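Local coordinates for protein quinoline 2-oxidoreductase large subunit (Pseudomonas putida, PDB 1T3Q) that probably hydroxylates quinoline next to the ring nitrogen, as a molybdenum hydroxylase carrying a molybdopterin cytosine dinucleotide cofactor, at residues 478-490 against 539-552. Sequence-based numbering, arbitrary orientation.
Sequences GTPTTTHDSATVR and TYGFGAYASRGAVI. With MCN (pterin cytosine dinucleotide), chain N; SMO (dioxosulfidomolybdenum(VI) ion), chain O.
Asp485 and Arg548 form a buried, end-on salt bridge: NH1 meets OD2 at 2.8 Å and NH2 meets OD1 at 2.8 Å, both nearly straight. These bonds lie in the guanidinium plane, but both oxygens are met from above the carboxylate plane, the two planes standing 47° apart. Arg548 NH1 also donates to Gly543 O, and NE to Thr469 O; with Ile552 CG1 over the centre of one guanidinium face and Tyr545 OH nearer the rim of the other, these bonds probably restrict its turning. Asp485 OD2 also accepts a hydrogen bond from Phe542 N (2.9 Å), on the opposite face of the carboxylate from Arg548 NH1. Replacing Asp485 by an alanine is likely to leave the buried arginine charge without its carboxylate and Phe542 N without this acceptor.

Nearer strand 486-491, Ser486 N donates to Tyr540 O (2.8 Å), while Ser486 OG, placed between its own N and carbonyl carbon (chi1 70°), accepts from Tyr540 N at 2.9 Å.

In a CH-pi contact, Thr483 CA sits over one face of the Phe542 ring, offset toward the rim and 3.9 Å from its centroid; Thr481 CG2 reaches the ring edge. Phe611 of the second subunit also packs on Phe542.

The buried charge pair thus joins the residues just before strand 486-491 to the loop and helix start whose Ala546 amide bonds the molybdenum oxo ligand OM2 and whose Gly549 and Ala550 amides bind cofactor phosphate oxygens.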
ATOM      1  N   GLY B 478     -22.483 -27.758  20.432  1.00 24.06           N
ATOM      2  CA  GLY B 478     -21.601 -28.421  21.378  1.00 24.95           C
ATOM      3  C   GLY B 478     -20.149 -27.979  21.307  1.00 26.41           C
ATOM      4  O   GLY B 478     -19.260 -28.665  21.809  1.00 27.68           O
ATOM      5  N   THR B 479     -19.906 -26.832  20.681  1.00 25.67           N
ATOM      6  CA  THR B 479     -18.562 -26.288  20.566  1.00 25.59           C
ATOM      7  C   THR B 479     -18.636 -24.861  21.098  1.00 27.00           C
ATOM      8  O   THR B 479     -18.465 -23.893  20.355  1.00 26.54           O
ATOM      9  CB  THR B 479     -18.081 -26.271  19.098  1.00 26.58           C
ATOM     10  OG1 THR B 479     -18.978 -25.481  18.306  1.00 25.85           O
ATOM     11  CG2 THR B 479     -18.033 -27.689  18.537  1.00 24.60           C
ATOM     12  N   PRO B 480     -18.897 -24.717  22.408  1.00 27.60           N
ATOM     13  CA  PRO B 480     -19.006 -23.406  23.054  1.00 27.17           C
ATOM     14  C   PRO B 480     -17.920 -22.417  22.666  1.00 26.43           C
ATOM     15  O   PRO B 480     -16.723 -22.676  22.817  1.00 25.75           O
ATOM     16  CB  PRO B 480     -19.016 -23.749  24.549  1.00 28.36           C
ATOM     17  CG  PRO B 480     -18.380 -25.106  24.616  1.00 29.86           C
ATOM     18  CD  PRO B 480     -18.930 -25.796  23.410  1.00 28.81           C
ATOM     19  N   THR B 481     -18.365 -21.274  22.156  1.00 25.05           N
ATOM     20  CA  THR B 481     -17.473 -20.213  21.718  1.00 25.85           C
ATOM     21  C   THR B 481     -18.273 -18.919  21.628  1.00 23.23           C
ATOM     22  O   THR B 481     -19.357 -18.902  21.053  1.00 24.62           O
ATOM     23  CB  THR B 481     -16.912 -20.501  20.305  1.00 28.43           C
ATOM     24  OG1 THR B 481     -16.361 -21.821  20.257  1.00 33.34           O
ATOM     25  CG2 THR B 481     -15.838 -19.487  19.943  1.00 29.88           C
ATOM     26  N   THR B 482     -17.749 -17.846  22.206  1.00 22.25           N
ATOM     27  CA  THR B 482     -18.405 -16.547  22.132  1.00 20.33           C
ATOM     28  C   THR B 482     -17.841 -15.850  20.895  1.00 18.95           C
ATOM     29  O   THR B 482     -16.629 -15.797  20.707  1.00 18.02           O
ATOM     30  CB  THR B 482     -18.097 -15.676  23.369  1.00 19.80           C
ATOM     31  OG1 THR B 482     -18.824 -16.175  24.498  1.00 21.56           O
ATOM     32  CG2 THR B 482     -18.495 -14.225  23.122  1.00 20.65           C
ATOM     33  N   THR B 483     -18.713 -15.327  20.043  1.00 19.04           N
ATOM     34  CA  THR B 483     -18.238 -14.641  18.849  1.00 18.78           C
ATOM     35  C   THR B 483     -18.282 -13.137  19.057  1.00 19.96           C
ATOM     36  O   THR B 483     -18.910 -12.652  19.992  1.00 20.41           O
ATOM     37  CB  THR B 483     -19.090 -14.991  17.612  1.00 18.91           C
ATOM     38  OG1 THR B 483     -20.473 -14.729  17.892  1.00 17.07           O
ATOM     39  CG2 THR B 483     -18.910 -16.460  17.246  1.00 19.45           C
ATOM     40  N   HIS B 484     -17.600 -12.406  18.182  1.00 18.67           N
ATOM     41  CA  HIS B 484     -17.566 -10.952  18.242  1.00 19.18           C
ATOM     42  C   HIS B 484     -17.435 -10.493  16.794  1.00 19.42           C
ATOM     43  O   HIS B 484     -16.513 -10.904  16.092  1.00 20.34           O
ATOM     44  CB  HIS B 484     -16.368 -10.486  19.078  1.00 19.30           C
ATOM     45  CG  HIS B 484     -16.396  -9.029  19.424  1.00 19.04           C
ATOM     46  ND1 HIS B 484     -16.069  -8.038  18.522  1.00 22.05           N
ATOM     47  CD2 HIS B 484     -16.711  -8.396  20.579  1.00 17.32           C
ATOM     48  CE1 HIS B 484     -16.178  -6.858  19.108  1.00 19.77           C
ATOM     49  NE2 HIS B 484     -16.565  -7.048  20.356  1.00 20.85           N
ATOM     50  N   ASP B 485     -18.372  -9.661  16.348  1.00 19.33           N
ATOM     51  CA  ASP B 485     -18.367  -9.171  14.978  1.00 18.38           C
ATOM     52  C   ASP B 485     -18.879  -7.745  14.895  1.00 18.56           C
ATOM     53  O   ASP B 485     -20.088  -7.499  14.919  1.00 17.98           O
ATOM     54  CB  ASP B 485     -19.226 -10.077  14.098  1.00 19.58           C
ATOM     55  CG  ASP B 485     -18.743 -11.508  14.098  1.00 19.28           C
ATOM     56  OD1 ASP B 485     -19.178 -12.291  14.971  1.00 19.39           O
ATOM     57  OD2 ASP B 485     -17.913 -11.850  13.229  1.00 20.03           O
ATOM     58  N   SER B 486     -17.953  -6.800  14.788  1.00 17.23           N
ATOM     59  CA  SER B 486     -18.334  -5.401  14.729  1.00 18.16           C
ATOM     60  C   SER B 486     -18.236  -4.839  13.320  1.00 18.17           C
ATOM     61  O   SER B 486     -17.553  -5.388  12.459  1.00 18.76           O
ATOM     62  CB  SER B 486     -17.456  -4.573  15.671  1.00 17.35           C
ATOM     63  OG  SER B 486     -16.122  -4.476  15.190  1.00 17.96           O
ATOM     64  N   ALA B 487     -18.951  -3.745  13.097  1.00 18.96           N
ATOM     65  CA  ALA B 487     -18.938  -3.058  11.817  1.00 17.78           C
ATOM     66  C   ALA B 487     -18.910  -1.587  12.155  1.00 17.07           C
ATOM     67  O   ALA B 487     -19.368  -1.181  13.223  1.00 16.09           O
ATOM     68  CB  ALA B 487     -20.191  -3.384  11.013  1.00 18.15           C
ATOM     69  N   THR B 488     -18.355  -0.788  11.254  1.00 16.66           N
ATOM     70  CA  THR B 488     -18.309   0.639  11.466  1.00 16.58           C
ATOM     71  C   THR B 488     -19.010   1.280  10.286  1.00 18.31           C
ATOM     72  O   THR B 488     -18.895   0.808   9.153  1.00 18.78           O
ATOM     73  CB  THR B 488     -16.860   1.160  11.559  1.00 16.13           C
ATOM     74  OG1 THR B 488     -16.224   0.589  12.712  1.00 16.72           O
ATOM     75  CG2 THR B 488     -16.845   2.673  11.683  1.00 14.79           C
ATOM     76  N   VAL B 489     -19.762   2.334  10.567  1.00 17.52           N
ATOM     77  CA  VAL B 489     -20.479   3.051   9.530  1.00 17.79           C
ATOM     78  C   VAL B 489     -20.273   4.533   9.756  1.00 18.21           C
ATOM     79  O   VAL B 489     -20.480   5.040  10.862  1.00 16.98           O
ATOM     80  CB  VAL B 489     -21.995   2.739   9.560  1.00 18.01           C
ATOM     81  CG1 VAL B 489     -22.729   3.628   8.563  1.00 19.28           C
ATOM     82  CG2 VAL B 489     -22.232   1.281   9.217  1.00 19.67           C
ATOM     83  N   ARG B 490     -19.840   5.219   8.705  1.00 16.71           N
ATOM     84  CA  ARG B 490     -19.627   6.651   8.760  1.00 16.22           C
ATOM     85  C   ARG B 490     -20.435   7.290   7.654  1.00 17.71           C
ATOM     86  O   ARG B 490     -20.442   6.805   6.524  1.00 16.44           O
ATOM     87  CB  ARG B 490     -18.152   7.008   8.533  1.00 15.75           C
ATOM     88  CG  ARG B 490     -17.901   8.517   8.410  1.00 16.72           C
ATOM     89  CD  ARG B 490     -16.423   8.820   8.160  1.00 18.26           C
ATOM     90  NE  ARG B 490     -16.000   8.387   6.830  1.00 19.38           N
ATOM     91  CZ  ARG B 490     -14.737   8.166   6.477  1.00 20.08           C
ATOM     92  NH1 ARG B 490     -13.756   8.335   7.355  1.00 17.36           N
ATOM     93  NH2 ARG B 490     -14.455   7.765   5.247  1.00 18.12           N
ATOM     94  N   THR B 539     -12.533  -2.243  13.243  1.00 17.96           N
ATOM     95  CA  THR B 539     -13.555  -3.272  13.435  1.00 17.09           C
ATOM     96  C   THR B 539     -12.859  -4.575  13.815  1.00 18.51           C
ATOM     97  O   THR B 539     -11.640  -4.688  13.710  1.00 18.85           O
ATOM     98  CB  THR B 539     -14.472  -3.525  12.186  1.00 19.26           C
ATOM     99  OG1 THR B 539     -13.767  -4.270  11.184  1.00 18.71           O
ATOM    100  CG2 THR B 539     -14.974  -2.214  11.608  1.00 16.27           C
ATOM    101  N   TYR B 540     -13.637  -5.542  14.278  1.00 16.76           N
ATOM    102  CA  TYR B 540     -13.099  -6.835  14.680  1.00 18.35           C
ATOM    103  C   TYR B 540     -14.183  -7.884  14.530  1.00 18.34           C
ATOM    104  O   TYR B 540     -15.302  -7.699  15.016  1.00 19.85           O
ATOM    105  CB  TYR B 540     -12.633  -6.779  16.140  1.00 16.65           C
ATOM    106  CG  TYR B 540     -11.882  -8.013  16.581  1.00 14.88           C
ATOM    107  CD1 TYR B 540     -12.555  -9.190  16.898  1.00 14.85           C
ATOM    108  CD2 TYR B 540     -10.489  -8.011  16.643  1.00 15.73           C
ATOM    109  CE1 TYR B 540     -11.858 -10.342  17.267  1.00 18.56           C
ATOM    110  CE2 TYR B 540      -9.784  -9.156  17.006  1.00 16.92           C
ATOM    111  CZ  TYR B 540     -10.471 -10.314  17.314  1.00 16.77           C
ATOM    112  OH  TYR B 540      -9.771 -11.450  17.642  1.00 19.36           O
ATOM    113  N   GLY B 541     -13.863  -8.985  13.863  1.00 19.43           N
ATOM    114  CA  GLY B 541     -14.862 -10.020  13.675  1.00 20.42           C
ATOM    115  C   GLY B 541     -14.296 -11.383  13.344  1.00 21.22           C
ATOM    116  O   GLY B 541     -13.135 -11.508  12.962  1.00 23.80           O
ATOM    117  N   PHE B 542     -15.126 -12.407  13.482  1.00 22.11           N
ATOM    118  CA  PHE B 542     -14.706 -13.772  13.210  1.00 26.56           C
ATOM    119  C   PHE B 542     -14.588 -14.097  11.720  1.00 26.43           C
ATOM    120  O   PHE B 542     -14.053 -15.139  11.351  1.00 28.31           O
ATOM    121  CB  PHE B 542     -15.664 -14.750  13.901  1.00 28.92           C
ATOM    122  CG  PHE B 542     -15.357 -14.974  15.363  1.00 32.45           C
ATOM    123  CD1 PHE B 542     -15.092 -13.898  16.211  1.00 32.27           C
ATOM    124  CD2 PHE B 542     -15.324 -16.264  15.891  1.00 33.48           C
ATOM    125  CE1 PHE B 542     -14.796 -14.105  17.560  1.00 32.84           C
ATOM    126  CE2 PHE B 542     -15.029 -16.482  17.246  1.00 34.23           C
ATOM    127  CZ  PHE B 542     -14.764 -15.400  18.079  1.00 32.46           C
ATOM    128  N   GLY B 543     -15.089 -13.209  10.864  1.00 26.65           N
ATOM    129  CA  GLY B 543     -14.991 -13.444   9.434  1.00 25.51           C
ATOM    130  C   GLY B 543     -16.171 -14.159   8.804  1.00 26.43           C
ATOM    131  O   GLY B 543     -17.224 -14.318   9.420  1.00 24.15           O
ATOM    132  N   ALA B 544     -15.989 -14.585   7.558  1.00 26.17           N
ATOM    133  CA  ALA B 544     -17.032 -15.285   6.821  1.00 27.46           C
ATOM    134  C   ALA B 544     -16.835 -16.799   6.860  1.00 28.38           C
ATOM    135  O   ALA B 544     -15.814 -17.324   6.408  1.00 30.02           O
ATOM    136  CB  ALA B 544     -17.062 -14.802   5.375  1.00 29.13           C
ATOM    137  N   TYR B 545     -17.825 -17.488   7.411  1.00 26.40           N
ATOM    138  CA  TYR B 545     -17.812 -18.941   7.524  1.00 26.91           C
ATOM    139  C   TYR B 545     -19.178 -19.339   8.071  1.00 25.21           C
ATOM    140  O   TYR B 545     -19.941 -18.483   8.504  1.00 25.93           O
ATOM    141  CB  TYR B 545     -16.691 -19.398   8.471  1.00 26.18           C
ATOM    142  CG  TYR B 545     -16.856 -18.948   9.905  1.00 28.20           C
ATOM    143  CD1 TYR B 545     -17.730 -19.608  10.769  1.00 30.48           C
ATOM    144  CD2 TYR B 545     -16.158 -17.843  10.391  1.00 28.85           C
ATOM    145  CE1 TYR B 545     -17.909 -19.177  12.084  1.00 32.06           C
ATOM    146  CE2 TYR B 545     -16.329 -17.405  11.702  1.00 30.50           C
ATOM    147  CZ  TYR B 545     -17.207 -18.075  12.542  1.00 32.68           C
ATOM    148  OH  TYR B 545     -17.395 -17.637  13.835  1.00 34.12           O
ATOM    149  N   ALA B 546     -19.495 -20.628   8.021  1.00 24.54           N
ATOM    150  CA  ALA B 546     -20.765 -21.132   8.528  1.00 25.05           C
ATOM    151  C   ALA B 546     -21.994 -20.346   8.051  1.00 23.85           C
ATOM    152  O   ALA B 546     -22.936 -20.135   8.822  1.00 24.44           O
ATOM    153  CB  ALA B 546     -20.731 -21.158  10.053  1.00 26.55           C
ATOM    154  N   SER B 547     -21.986 -19.922   6.790  1.00 22.67           N
ATOM    155  CA  SER B 547     -23.106 -19.169   6.215  1.00 21.09           C
ATOM    156  C   SER B 547     -23.556 -18.055   7.154  1.00 19.67           C
ATOM    157  O   SER B 547     -24.747 -17.948   7.477  1.00 18.33           O
ATOM    158  CB  SER B 547     -24.287 -20.107   5.953  1.00 23.10           C
ATOM    159  OG  SER B 547     -23.903 -21.223   5.167  1.00 23.68           O
ATOM    160  N   ARG B 548     -22.614 -17.212   7.571  1.00 16.90           N
ATOM    161  CA  ARG B 548     -22.907 -16.141   8.517  1.00 17.29           C
ATOM    162  C   ARG B 548     -22.722 -14.719   8.002  1.00 16.70           C
ATOM    163  O   ARG B 548     -23.155 -13.774   8.650  1.00 19.22           O
ATOM    164  CB  ARG B 548     -22.022 -16.304   9.751  1.00 15.80           C
ATOM    165  CG  ARG B 548     -20.572 -15.868   9.510  1.00 16.81           C
ATOM    166  CD  ARG B 548     -19.625 -16.475  10.542  1.00 19.15           C
ATOM    167  NE  ARG B 548     -19.980 -16.097  11.903  1.00 17.35           N
ATOM    168  CZ  ARG B 548     -19.565 -14.992  12.513  1.00 16.62           C
ATOM    169  NH1 ARG B 548     -18.760 -14.139  11.890  1.00 18.05           N
ATOM    170  NH2 ARG B 548     -19.967 -14.732  13.751  1.00 18.30           N
ATOM    171  N   GLY B 549     -22.066 -14.568   6.855  1.00 17.41           N
ATOM    172  CA  GLY B 549     -21.808 -13.248   6.316  1.00 16.97           C
ATOM    173  C   GLY B 549     -23.002 -12.327   6.162  1.00 16.90           C
ATOM    174  O   GLY B 549     -22.998 -11.213   6.686  1.00 17.19           O
ATOM    175  N   ALA B 550     -24.012 -12.777   5.426  1.00 15.46           N
ATOM    176  CA  ALA B 550     -25.213 -11.974   5.205  1.00 17.08           C
ATOM    177  C   ALA B 550     -25.880 -11.603   6.526  1.00 16.24           C
ATOM    178  O   ALA B 550     -26.241 -10.451   6.741  1.00 16.14           O
ATOM    179  CB  ALA B 550     -26.194 -12.739   4.322  1.00 15.37           C
ATOM    180  N   VAL B 551     -26.027 -12.582   7.411  1.00 17.20           N
ATOM    181  CA  VAL B 551     -26.659 -12.354   8.709  1.00 16.32           C
ATOM    182  C   VAL B 551     -25.845 -11.446   9.618  1.00 17.48           C
ATOM    183  O   VAL B 551     -26.338 -10.420  10.082  1.00 16.66           O
ATOM    184  CB  VAL B 551     -26.921 -13.689   9.439  1.00 16.71           C
ATOM    185  CG1 VAL B 551     -27.346 -13.427  10.884  1.00 15.80           C
ATOM    186  CG2 VAL B 551     -28.004 -14.471   8.704  1.00 15.43           C
ATOM    187  N   ILE B 552     -24.598 -11.832   9.873  1.00 18.00           N
ATOM    188  CA  ILE B 552     -23.714 -11.054  10.729  1.00 17.61           C
ATOM    189  C   ILE B 552     -23.494  -9.663  10.154  1.00 17.88           C
ATOM    190  O   ILE B 552     -23.446  -8.676  10.891  1.00 18.88           O
ATOM    191  CB  ILE B 552     -22.350 -11.759  10.897  1.00 18.18           C
ATOM    192  CG1 ILE B 552     -22.547 -13.107  11.599  1.00 20.50           C
ATOM    193  CG2 ILE B 552     -21.402 -10.881  11.687  1.00 19.84           C
ATOM    194  CD1 ILE B 552     -23.116 -12.986  13.012  1.00 20.95           C
TER
HETATM  195  N1  MCN N4921     -26.872 -13.815   0.316  1.00 16.26           N
HETATM  196  C2  MCN N4921     -27.960 -12.961  -0.060  1.00 17.71           C
HETATM  197  N3  MCN N4921     -29.085 -13.128   0.733  1.00 16.25           N
HETATM  198  C4  MCN N4921     -29.229 -14.014   1.796  1.00 15.67           C
HETATM  199  C5  MCN N4921     -28.086 -14.873   2.127  1.00 15.91           C
HETATM  200  C6  MCN N4921     -26.925 -14.770   1.399  1.00 17.25           C
HETATM  201  O2  MCN N4921     -27.865 -12.206  -1.002  1.00 17.61           O
HETATM  202  N4  MCN N4921     -30.348 -14.081   2.486  1.00 13.95           N
HETATM  203  C1' MCN N4921     -25.561 -13.628  -0.534  1.00 15.96           C
HETATM  204  C2D MCN N4921     -24.507 -12.685   0.207  1.00 19.06           C
HETATM  205  O2' MCN N4921     -23.756 -11.896  -0.783  1.00 20.10           O
HETATM  206  C3' MCN N4921     -23.671 -13.663   1.006  1.00 20.24           C
HETATM  207  C4D MCN N4921     -23.555 -14.882   0.122  1.00 18.65           C
HETATM  208  O4D MCN N4921     -24.804 -14.856  -0.735  1.00 17.65           O
HETATM  209  O3' MCN N4921     -22.355 -13.073   1.293  1.00 22.30           O
HETATM  210  C5' MCN N4921     -23.277 -16.224   0.856  1.00 17.83           C
HETATM  211  O5' MCN N4921     -24.253 -16.310   1.864  1.00 23.29           O
HETATM  212  PA  MCN N4921     -23.948 -16.506   3.401  1.00 20.98           P
HETATM  213  O1A MCN N4921     -24.305 -15.211   4.062  1.00 21.80           O
HETATM  214  O2A MCN N4921     -24.656 -17.803   3.757  1.00 24.80           O
HETATM  215  O3A MCN N4921     -22.405 -16.901   3.734  1.00 23.69           O
HETATM  216  PB  MCN N4921     -21.072 -16.015   3.754  1.00 25.09           P
HETATM  217  O1B MCN N4921     -20.551 -16.045   5.154  1.00 25.15           O
HETATM  218  O2B MCN N4921     -21.300 -14.670   3.128  1.00 25.71           O
HETATM  219  O3B MCN N4921     -20.084 -16.812   2.774  1.00 25.61           O
HETATM  220  C10 MCN N4921     -19.358 -17.925   3.231  1.00 24.40           C
HETATM  221  C9' MCN N4921     -20.029 -19.120   2.637  1.00 23.70           C
HETATM  222  C8' MCN N4921     -19.163 -20.321   3.084  1.00 24.73           C
HETATM  223  S8' MCN N4921     -19.088 -20.590   4.850  1.00 26.68           S
HETATM  224  C7' MCN N4921     -18.510 -21.164   2.282  1.00 24.68           C
HETATM  225  S7' MCN N4921     -17.499 -22.534   2.820  1.00 23.51           S
HETATM  226  C6' MCN N4921     -18.567 -20.894   0.740  1.00 19.96           C
HETATM  227  C7  MCN N4921     -19.827 -20.158   0.371  1.00 21.70           C
HETATM  228  O9' MCN N4921     -19.974 -18.975   1.141  1.00 25.06           O
HETATM  229  N5' MCN N4921     -17.233 -20.250   0.394  1.00 19.96           N
HETATM  230  C4A MCN N4921     -17.365 -19.626  -0.909  1.00 19.82           C
HETATM  231  N8' MCN N4921     -19.799 -19.766  -1.079  1.00 21.01           N
HETATM  232  C4B MCN N4921     -18.541 -19.424  -1.655  1.00 21.18           C
HETATM  233  N1' MCN N4921     -18.625 -18.804  -2.928  1.00 20.95           N
HETATM  234  C2' MCN N4921     -17.442 -18.387  -3.436  1.00 21.14           C
HETATM  235  N2' MCN N4921     -17.467 -17.803  -4.654  1.00 21.33           N
HETATM  236  N3' MCN N4921     -16.242 -18.514  -2.766  1.00 20.91           N
HETATM  237  C4' MCN N4921     -16.080 -19.118  -1.463  1.00 21.48           C
HETATM  238  O4' MCN N4921     -14.993 -19.190  -0.943  1.00 19.82           O
HETATM  239  S   SMO O4923     -16.696 -24.317   5.387  1.00 28.67           S
HETATM  240 MO   SMO O4923     -17.436 -22.318   5.255  1.00 26.76          MO
HETATM  241  OM2 SMO O4923     -18.081 -22.831   6.787  1.00 28.79           O
HETATM  242  OM1 SMO O4923     -16.016 -21.429   5.503  1.00 27.66           O